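Local coordinates for protein homoserine kinase (Listeria monocytogenes, PDB 3HUL) that probably phosphorylates the hydroxyl of L-homoserine with ATP, a late step of threonine biosynthesis, as a member of the GHMP kinase family, at residues 4-12 with 85-95; 127-135 with 280-288. All blocks are in the same frame, centred on the assembly; numbering follows the deposited sequence.

Contact 1: residues 4-12 with 85-95; sequences RIRVPATTA and GLGSSSAAVVA. With SO4 (sulfate ion), chain C.
Val7 meets the helix that begins at Ser88 with both of its methyls. CG1, held anti to the backbone N (chi1 -176°), packs against Val94 CG1 at 3.7 Å and against the methyl of Ala91, while CG2 rests on Ala95, 3.9 Å from its CB. Three small or branched residues on one face of the helix thus close round a single valine, and the alanines let the helix axis come within 7.5 Å of the strand axis, the two running at 140° to each other. Ile5 continues this apolar layer more loosely, its CD1 lying near the carbonyl O of Ala95.

The loop 85-87 and the start of helix 88-103 form the glycine- and serine-rich phosphate-binding loop of GHMP kinases, part of the predicted ATP site, and Gly87 is the N-cap residue of the helix. Polar contacts take over here. Thr10 N donates to Leu86 O (3.0 Å), reaching it from above the carbonyl plane. A water joins the two backbones further: it donates to Pro8 O and Gly87 O and accepts from the hydroxyls of Thr10 and Ser90, so that four bonds fix it. Thr10 OG1 is also bonded to Asn126. A second water bridges Ala12 N and Gly85 O. Gly87, with phi 72°, passes close to Thr10, its CA 3.8 Å from OG1.

A sulfate, probably from the crystallisation liquor, sits at this helix end. Three backbone N-H groups hold it, each on a different oxygen: Gly85 N to O2 at 2.9 Å, Gly87 N to O1 at 2.9 Å and Ser88 N to O4 at 2.8 Å. The helix dipole would be expected to favour an anion here, consistent with a place for a nucleotide phosphate.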
loop_
_atom_site.group_PDB
_atom_site.type_symbol
_atom_site.label_atom_id
_atom_site.label_comp_id
_atom_site.label_asym_id
_atom_site.label_seq_id
_atom_site.Cartn_x
_atom_site.Cartn_y
_atom_site.Cartn_z
ATOM N N ARG A 4 -15.949 -30.857 -0.021
ATOM C CA ARG A 4 -16.776 -29.687 -0.296
ATOM C C ARG A 4 -16.009 -28.657 -1.117
ATOM O O ARG A 4 -14.798 -28.493 -0.968
ATOM C CB ARG A 4 -17.253 -29.017 1.001
ATOM C CG ARG A 4 -17.626 -29.965 2.140
ATOM C CD ARG A 4 -18.983 -30.620 1.914
ATOM N NE ARG A 4 -20.046 -29.977 2.687
ATOM C CZ ARG A 4 -20.597 -30.497 3.787
ATOM N NH1 ARG A 4 -21.555 -29.844 4.427
ATOM N NH2 ARG A 4 -20.192 -31.670 4.252
ATOM N N ILE A 5 -16.735 -27.948 -1.970
ATOM C CA ILE A 5 -16.165 -26.892 -2.790
ATOM C C ILE A 5 -17.084 -25.723 -2.584
ATOM O O ILE A 5 -18.280 -25.857 -2.742
ATOM C CB ILE A 5 -16.158 -27.262 -4.289
ATOM C CG1 ILE A 5 -15.301 -28.498 -4.542
ATOM C CG2 ILE A 5 -15.706 -26.064 -5.159
ATOM C CD1 ILE A 5 -15.393 -28.986 -5.944
ATOM N N ARG A 6 -16.514 -24.581 -2.203
ATOM C CA ARG A 6 -17.276 -23.348 -2.016
ATOM C C ARG A 6 -16.660 -22.233 -2.858
ATOM O O ARG A 6 -15.446 -22.093 -2.891
ATOM C CB ARG A 6 -17.276 -22.938 -0.552
ATOM C CG ARG A 6 -18.301 -21.868 -0.245
ATOM C CD ARG A 6 -17.814 -20.879 0.789
ATOM N NE ARG A 6 -17.702 -21.503 2.099
ATOM C CZ ARG A 6 -18.739 -21.844 2.863
ATOM N NH1 ARG A 6 -19.984 -21.610 2.456
ATOM N NH2 ARG A 6 -18.528 -22.432 4.040
ATOM N N VAL A 7 -17.505 -21.467 -3.556
ATOM C CA VAL A 7 -17.057 -20.400 -4.461
ATOM C C VAL A 7 -17.944 -19.199 -4.234
ATOM O O VAL A 7 -19.168 -19.351 -4.214
ATOM C CB VAL A 7 -17.176 -20.800 -5.955
ATOM C CG1 VAL A 7 -16.607 -19.701 -6.854
ATOM C CG2 VAL A 7 -16.485 -22.173 -6.238
ATOM N N PRO A 8 -17.336 -17.998 -4.062
ATOM C CA PRO A 8 -18.124 -16.812 -3.793
ATOM C C PRO A 8 -18.692 -16.079 -5.030
ATOM O O PRO A 8 -18.160 -16.194 -6.147
ATOM C CB PRO A 8 -17.136 -15.902 -3.058
ATOM C CG PRO A 8 -15.815 -16.222 -3.639
ATOM C CD PRO A 8 -15.886 -17.711 -4.020
ATOM N N ALA A 9 -19.779 -15.338 -4.795
ATOM C CA ALA A 9 -20.324 -14.380 -5.721
ATOM C C ALA A 9 -19.319 -13.256 -5.944
ATOM O O ALA A 9 -18.439 -13.021 -5.106
ATOM C CB ALA A 9 -21.604 -13.815 -5.158
ATOM N N THR A 10 -19.456 -12.568 -7.069
ATOM C CA THR A 10 -18.562 -11.472 -7.452
ATOM C C THR A 10 -19.345 -10.427 -8.203
ATOM O O THR A 10 -20.301 -10.743 -8.927
ATOM C CB THR A 10 -17.427 -11.950 -8.418
ATOM O OG1 THR A 10 -18.021 -12.687 -9.485
ATOM C CG2 THR A 10 -16.409 -12.835 -7.712
ATOM N N THR A 11 -18.943 -9.173 -8.044
ATOM C CA THR A 11 -19.507 -8.088 -8.835
ATOM C C THR A 11 -18.391 -7.524 -9.677
ATOM O O THR A 11 -17.345 -7.137 -9.155
ATOM C CB THR A 11 -20.148 -6.968 -7.974
ATOM O OG1 THR A 11 -20.644 -5.947 -8.841
ATOM C CG2 THR A 11 -19.159 -6.333 -6.994
ATOM N N ALA A 12 -18.614 -7.506 -10.984
ATOM C CA ALA A 12 -17.581 -7.148 -11.928
ATOM C C ALA A 12 -17.910 -5.801 -12.564
ATOM O O ALA A 12 -18.974 -5.243 -12.310
ATOM C CB ALA A 12 -17.458 -8.236 -12.984
ATOM N N GLY A 85 -26.356 -10.606 -12.046
ATOM C CA GLY A 85 -25.225 -9.657 -12.064
ATOM C C GLY A 85 -24.253 -9.852 -10.899
ATOM O O GLY A 85 -23.380 -9.004 -10.660
ATOM N N LEU A 86 -24.412 -10.961 -10.179
ATOM C CA LEU A 86 -23.575 -11.291 -9.025
ATOM C C LEU A 86 -22.649 -12.500 -9.247
ATOM O O LEU A 86 -22.162 -13.098 -8.295
ATOM C CB LEU A 86 -24.420 -11.459 -7.762
ATOM C CG LEU A 86 -25.139 -10.204 -7.273
ATOM C CD1 LEU A 86 -26.232 -10.575 -6.260
ATOM C CD2 LEU A 86 -24.144 -9.186 -6.654
ATOM N N GLY A 87 -22.375 -12.826 -10.506
ATOM C CA GLY A 87 -21.360 -13.796 -10.818
ATOM C C GLY A 87 -21.758 -15.222 -10.479
ATOM O O GLY A 87 -20.924 -16.011 -10.025
ATOM N N SER A 88 -23.033 -15.541 -10.710
ATOM C CA SER A 88 -23.556 -16.892 -10.569
ATOM C C SER A 88 -22.933 -17.798 -11.612
ATOM O O SER A 88 -22.388 -18.874 -11.314
ATOM C CB SER A 88 -25.083 -16.884 -10.777
ATOM O OG SER A 88 -25.627 -18.151 -10.440
ATOM N N SER A 89 -23.021 -17.357 -12.857
ATOM C CA SER A 89 -22.421 -18.093 -13.945
ATOM C C SER A 89 -20.927 -18.333 -13.681
ATOM O O SER A 89 -20.400 -19.450 -13.866
ATOM C CB SER A 89 -22.644 -17.326 -15.238
ATOM O OG SER A 89 -21.781 -17.812 -16.254
ATOM N N SER A 90 -20.237 -17.297 -13.232
ATOM C CA SER A 90 -18.785 -17.407 -13.100
ATOM C C SER A 90 -18.416 -18.289 -11.907
ATOM O O SER A 90 -17.404 -18.972 -11.940
ATOM C CB SER A 90 -18.131 -16.018 -13.007
ATOM O OG SER A 90 -17.619 -15.760 -11.690
ATOM N N ALA A 91 -19.239 -18.276 -10.863
ATOM C CA ALA A 91 -19.013 -19.163 -9.719
ATOM C C ALA A 91 -19.134 -20.653 -10.113
ATOM O O ALA A 91 -18.348 -21.503 -9.611
ATOM C CB ALA A 91 -19.949 -18.840 -8.560
ATOM N N ALA A 92 -20.073 -20.950 -11.026
ATOM C CA ALA A 92 -20.284 -22.320 -11.498
ATOM C C ALA A 92 -19.089 -22.802 -12.315
ATOM O O ALA A 92 -18.616 -23.933 -12.118
ATOM C CB ALA A 92 -21.649 -22.466 -12.277
ATOM N N VAL A 93 -18.566 -21.943 -13.188
ATOM C CA VAL A 93 -17.379 -22.263 -13.970
ATOM C C VAL A 93 -16.167 -22.538 -13.048
ATOM O O VAL A 93 -15.501 -23.566 -13.159
ATOM C CB VAL A 93 -17.032 -21.133 -14.969
ATOM C CG1 VAL A 93 -15.625 -21.347 -15.545
ATOM C CG2 VAL A 93 -18.107 -21.015 -16.099
ATOM N N VAL A 94 -15.912 -21.627 -12.119
ATOM C CA VAL A 94 -14.859 -21.837 -11.118
ATOM C C VAL A 94 -15.073 -23.133 -10.314
ATOM O O VAL A 94 -14.136 -23.859 -10.067
ATOM C CB VAL A 94 -14.730 -20.595 -10.192
ATOM C CG1 VAL A 94 -13.784 -20.875 -8.984
ATOM C CG2 VAL A 94 -14.298 -19.393 -11.016
ATOM N N ALA A 95 -16.302 -23.411 -9.920
ATOM C CA ALA A 95 -16.616 -24.649 -9.204
ATOM C C ALA A 95 -16.296 -25.918 -10.022
ATOM O O ALA A 95 -15.790 -26.904 -9.471
ATOM C CB ALA A 95 -18.064 -24.643 -8.771
HETATM S S SO4 C . -24.367 -13.352 -13.586
HETATM O O1 SO4 C . -23.226 -12.467 -13.288
HETATM O O2 SO4 C . -25.420 -12.471 -14.067
HETATM O O3 SO4 C . -24.047 -14.341 -14.626
HETATM O O4 SO4 C . -24.778 -14.069 -12.402
HETATM O O HOH W 1 -18.511 -15.408 -8.897
HETATM O O HOH W 2 -20.896 -9.063 -12.000
#

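Contact 2: residues 127-135 with 280-288; sequences VAPAVLGNW and DVEGSGAEV
This is a backbone-to-backbone contact, in which the end of the short helix 127-132 and the turn after it lie against the chain linking strand 275-280 to strand 287-290. Two hydrogen bonds tie the segments together. Ala286 N donates to Ala130 O at 2.8 Å, and Asn134 N donates to Glu282 O at the same length, with an N-H...O angle of 156°. Between them the chains come so close that the CA atoms of Gly133 and Gly285 are 3.8 Å apart.

Glycines make that approach possible. Gly285 directs a CA-H at Val131 O, 3.1 Å from CA to O and nearly straight at 163°, and Gly133 CA makes a longer contact of the same kind with Gly283 O. Gly133 is the residue at which the helix ends, with positive phi (85°); its N still bonds to Pro129 O, and the chain then swings towards strand 135-141. In the fold the contact joins the GHMP N-terminal family region to a C-terminal segment that returns to the same mixed sheet.

Side chains add less. Asn134 OD1 lies 3.4 Å from Val281 CG1, the methyl anti to its backbone N, but the hydrogen bond of that oxygen goes to Phe152 N. Ala286 CB approaches Ala130 O at 3.6 Å. Within the linking segment, Glu282 turns its carboxylate back on the chain: OE2 accepts from Ser284 N at 2.8 Å through its anti lone pair, with a weak addition from Ser284 OG, while OE1 is bonded to Tyr28 OH. Arg149 bridges the two segments, NE bonding to Leu132 O and NH2 to Gly283 O.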
loop_
_atom_site.group_PDB
_atom_site.type_symbol
_atom_site.label_atom_id
_atom_site.label_comp_id
_atom_site.label_asym_id
_atom_site.label_seq_id
_atom_site.Cartn_x
_atom_site.Cartn_y
_atom_site.Cartn_z
ATOM N N VAL A 127 -14.275 -14.004 -12.568
ATOM C CA VAL A 127 -13.541 -15.228 -12.225
ATOM C C VAL A 127 -12.260 -15.045 -11.402
ATOM O O VAL A 127 -11.949 -15.872 -10.551
ATOM C CB VAL A 127 -13.274 -16.163 -13.471
ATOM C CG1 VAL A 127 -14.602 -16.683 -14.063
ATOM C CG2 VAL A 127 -12.401 -15.493 -14.537
ATOM N N ALA A 128 -11.513 -13.974 -11.638
ATOM C CA ALA A 128 -10.294 -13.774 -10.867
ATOM C C ALA A 128 -10.637 -13.546 -9.368
ATOM O O ALA A 128 -10.113 -14.252 -8.512
ATOM C CB ALA A 128 -9.442 -12.618 -11.457
ATOM N N PRO A 129 -11.547 -12.598 -9.051
ATOM C CA PRO A 129 -11.930 -12.496 -7.627
ATOM C C PRO A 129 -12.646 -13.759 -7.081
ATOM O O PRO A 129 -12.531 -14.044 -5.888
ATOM C CB PRO A 129 -12.837 -11.245 -7.568
ATOM C CG PRO A 129 -13.149 -10.885 -8.950
ATOM C CD PRO A 129 -12.171 -11.549 -9.883
ATOM N N ALA A 130 -13.349 -14.525 -7.928
ATOM C CA ALA A 130 -13.945 -15.784 -7.462
ATOM C C ALA A 130 -12.859 -16.766 -7.019
ATOM O O ALA A 130 -13.013 -17.463 -6.025
ATOM C CB ALA A 130 -14.861 -16.417 -8.541
ATOM N N VAL A 131 -11.745 -16.791 -7.737
ATOM C CA VAL A 131 -10.613 -17.624 -7.332
ATOM C C VAL A 131 -9.759 -16.987 -6.229
ATOM O O VAL A 131 -9.342 -17.661 -5.317
ATOM C CB VAL A 131 -9.709 -17.940 -8.533
ATOM C CG1 VAL A 131 -8.470 -18.776 -8.089
ATOM C CG2 VAL A 131 -10.494 -18.676 -9.593
ATOM N N LEU A 132 -9.502 -15.684 -6.304
ATOM C CA LEU A 132 -8.426 -15.072 -5.497
ATOM C C LEU A 132 -8.955 -14.406 -4.251
ATOM O O LEU A 132 -8.236 -14.237 -3.269
ATOM C CB LEU A 132 -7.678 -14.067 -6.338
ATOM C CG LEU A 132 -7.105 -14.730 -7.597
ATOM C CD1 LEU A 132 -6.464 -13.668 -8.421
ATOM C CD2 LEU A 132 -6.102 -15.866 -7.224
ATOM N N GLY A 133 -10.237 -14.060 -4.293
ATOM C CA GLY A 133 -10.882 -13.405 -3.181
ATOM C C GLY A 133 -10.633 -11.905 -3.265
ATOM O O GLY A 133 -9.754 -11.436 -3.985
ATOM N N ASN A 134 -11.435 -11.172 -2.513
ATOM C CA ASN A 134 -11.291 -9.745 -2.373
ATOM C C ASN A 134 -11.449 -8.976 -3.689
ATOM O O ASN A 134 -12.319 -9.290 -4.496
ATOM C CB ASN A 134 -9.963 -9.430 -1.659
ATOM C CG ASN A 134 -10.138 -8.403 -0.592
ATOM O OD1 ASN A 134 -10.717 -7.340 -0.838
ATOM N ND2 ASN A 134 -9.668 -8.710 0.610
ATOM N N TRP A 135 -10.592 -7.987 -3.904
ATOM C CA TRP A 135 -10.716 -7.063 -5.043
ATOM C C TRP A 135 -9.570 -7.359 -6.006
ATOM O O TRP A 135 -8.393 -7.392 -5.592
ATOM C CB TRP A 135 -10.738 -5.603 -4.553
ATOM C CG TRP A 135 -10.567 -4.559 -5.619
ATOM C CD1 TRP A 135 -11.141 -4.538 -6.858
ATOM C CD2 TRP A 135 -9.760 -3.380 -5.533
ATOM N NE1 TRP A 135 -10.736 -3.427 -7.549
ATOM C CE2 TRP A 135 -9.884 -2.699 -6.762
ATOM C CE3 TRP A 135 -8.974 -2.815 -4.520
ATOM C CZ2 TRP A 135 -9.243 -1.471 -7.018
ATOM C CZ3 TRP A 135 -8.309 -1.610 -4.776
ATOM C CH2 TRP A 135 -8.444 -0.956 -6.028
ATOM N N ASP A 280 -20.981 -8.565 2.549
ATOM C CA ASP A 280 -19.655 -8.087 2.822
ATOM C C ASP A 280 -18.695 -8.454 1.683
ATOM O O ASP A 280 -19.003 -9.318 0.850
ATOM C CB ASP A 280 -19.151 -8.644 4.159
ATOM C CG ASP A 280 -19.867 -8.021 5.367
ATOM O OD1 ASP A 280 -19.846 -6.788 5.536
ATOM O OD2 ASP A 280 -20.451 -8.773 6.154
ATOM N N VAL A 281 -17.528 -7.801 1.668
ATOM C CA VAL A 281 -16.390 -8.229 0.846
ATOM C C VAL A 281 -15.945 -9.588 1.354
ATOM O O VAL A 281 -15.770 -9.767 2.551
ATOM C CB VAL A 281 -15.213 -7.203 0.898
ATOM C CG1 VAL A 281 -13.967 -7.725 0.197
ATOM C CG2 VAL A 281 -15.648 -5.814 0.298
ATOM N N GLU A 282 -15.798 -10.556 0.452
ATOM C CA GLU A 282 -15.284 -11.872 0.827
ATOM C C GLU A 282 -13.785 -11.948 0.474
ATOM O O GLU A 282 -13.395 -11.840 -0.695
ATOM C CB GLU A 282 -16.120 -13.000 0.165
ATOM C CG GLU A 282 -15.542 -14.419 0.282
ATOM C CD GLU A 282 -15.263 -14.834 1.728
ATOM O OE1 GLU A 282 -16.226 -15.017 2.505
ATOM O OE2 GLU A 282 -14.076 -14.992 2.089
ATOM N N GLY A 283 -12.965 -12.112 1.502
ATOM C CA GLY A 283 -11.523 -12.111 1.376
ATOM C C GLY A 283 -10.932 -13.369 0.776
ATOM O O GLY A 283 -9.850 -13.313 0.202
ATOM N N SER A 284 -11.634 -14.503 0.903
ATOM C CA SER A 284 -11.102 -15.788 0.438
ATOM C C SER A 284 -11.703 -16.156 -0.899
ATOM O O SER A 284 -12.902 -16.023 -1.103
ATOM C CB SER A 284 -11.449 -16.898 1.425
ATOM O OG SER A 284 -11.141 -16.509 2.753
ATOM N N GLY A 285 -10.882 -16.642 -1.813
ATOM C CA GLY A 285 -11.419 -17.141 -3.047
ATOM C C GLY A 285 -11.954 -18.555 -2.862
ATOM O O GLY A 285 -12.075 -19.050 -1.739
ATOM N N ALA A 286 -12.263 -19.198 -3.983
ATOM C CA ALA A 286 -12.781 -20.553 -4.005
ATOM C C ALA A 286 -11.958 -21.490 -3.112
ATOM O O ALA A 286 -10.728 -21.492 -3.160
ATOM C CB ALA A 286 -12.800 -21.055 -5.435
ATOM N N GLU A 287 -12.652 -22.267 -2.283
ATOM C CA GLU A 287 -12.000 -23.231 -1.390
ATOM C C GLU A 287 -12.530 -24.645 -1.637
ATOM O O GLU A 287 -13.729 -24.850 -1.900
ATOM C CB GLU A 287 -12.258 -22.915 0.093
ATOM C CG GLU A 287 -12.074 -21.487 0.593
ATOM C CD GLU A 287 -13.034 -21.192 1.757
ATOM O OE1 GLU A 287 -13.035 -21.960 2.748
ATOM O OE2 GLU A 287 -13.814 -20.211 1.669
ATOM N N VAL A 288 -11.619 -25.602 -1.512
ATOM C CA VAL A 288 -11.921 -27.027 -1.488
ATOM C C VAL A 288 -11.467 -27.542 -0.130
ATOM O O VAL A 288 -10.320 -27.343 0.250
ATOM C CB VAL A 288 -11.200 -27.781 -2.618
ATOM C CG1 VAL A 288 -11.453 -29.296 -2.518
ATOM C CG2 VAL A 288 -11.661 -27.247 -3.978
#

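Contact 1 and contact 2 have centres 9 Å apart, and contact 2 adjoins strand 3-12 of contact 1. That strand pairs antiparallel with strand 287-290, and Arg6 N lies 2.8 Å from Glu287 O, a probable hydrogen bond. They also pack together: Val94 CG1 of contact 1 touches Ala286 CB of contact 2 at 3.7 Å, and Thr10 CG2 lies against the backbone N of Ala130 at 3.5 Å. Only contact 1 holds the sulfate and residues of the predicted ATP site; contact 2 borders that site through Ala130, whose side chain is about 4 Å from that of Ser90. In sequence, 4-12 with 85-95 is complete before 127-135 with 280-288 begins.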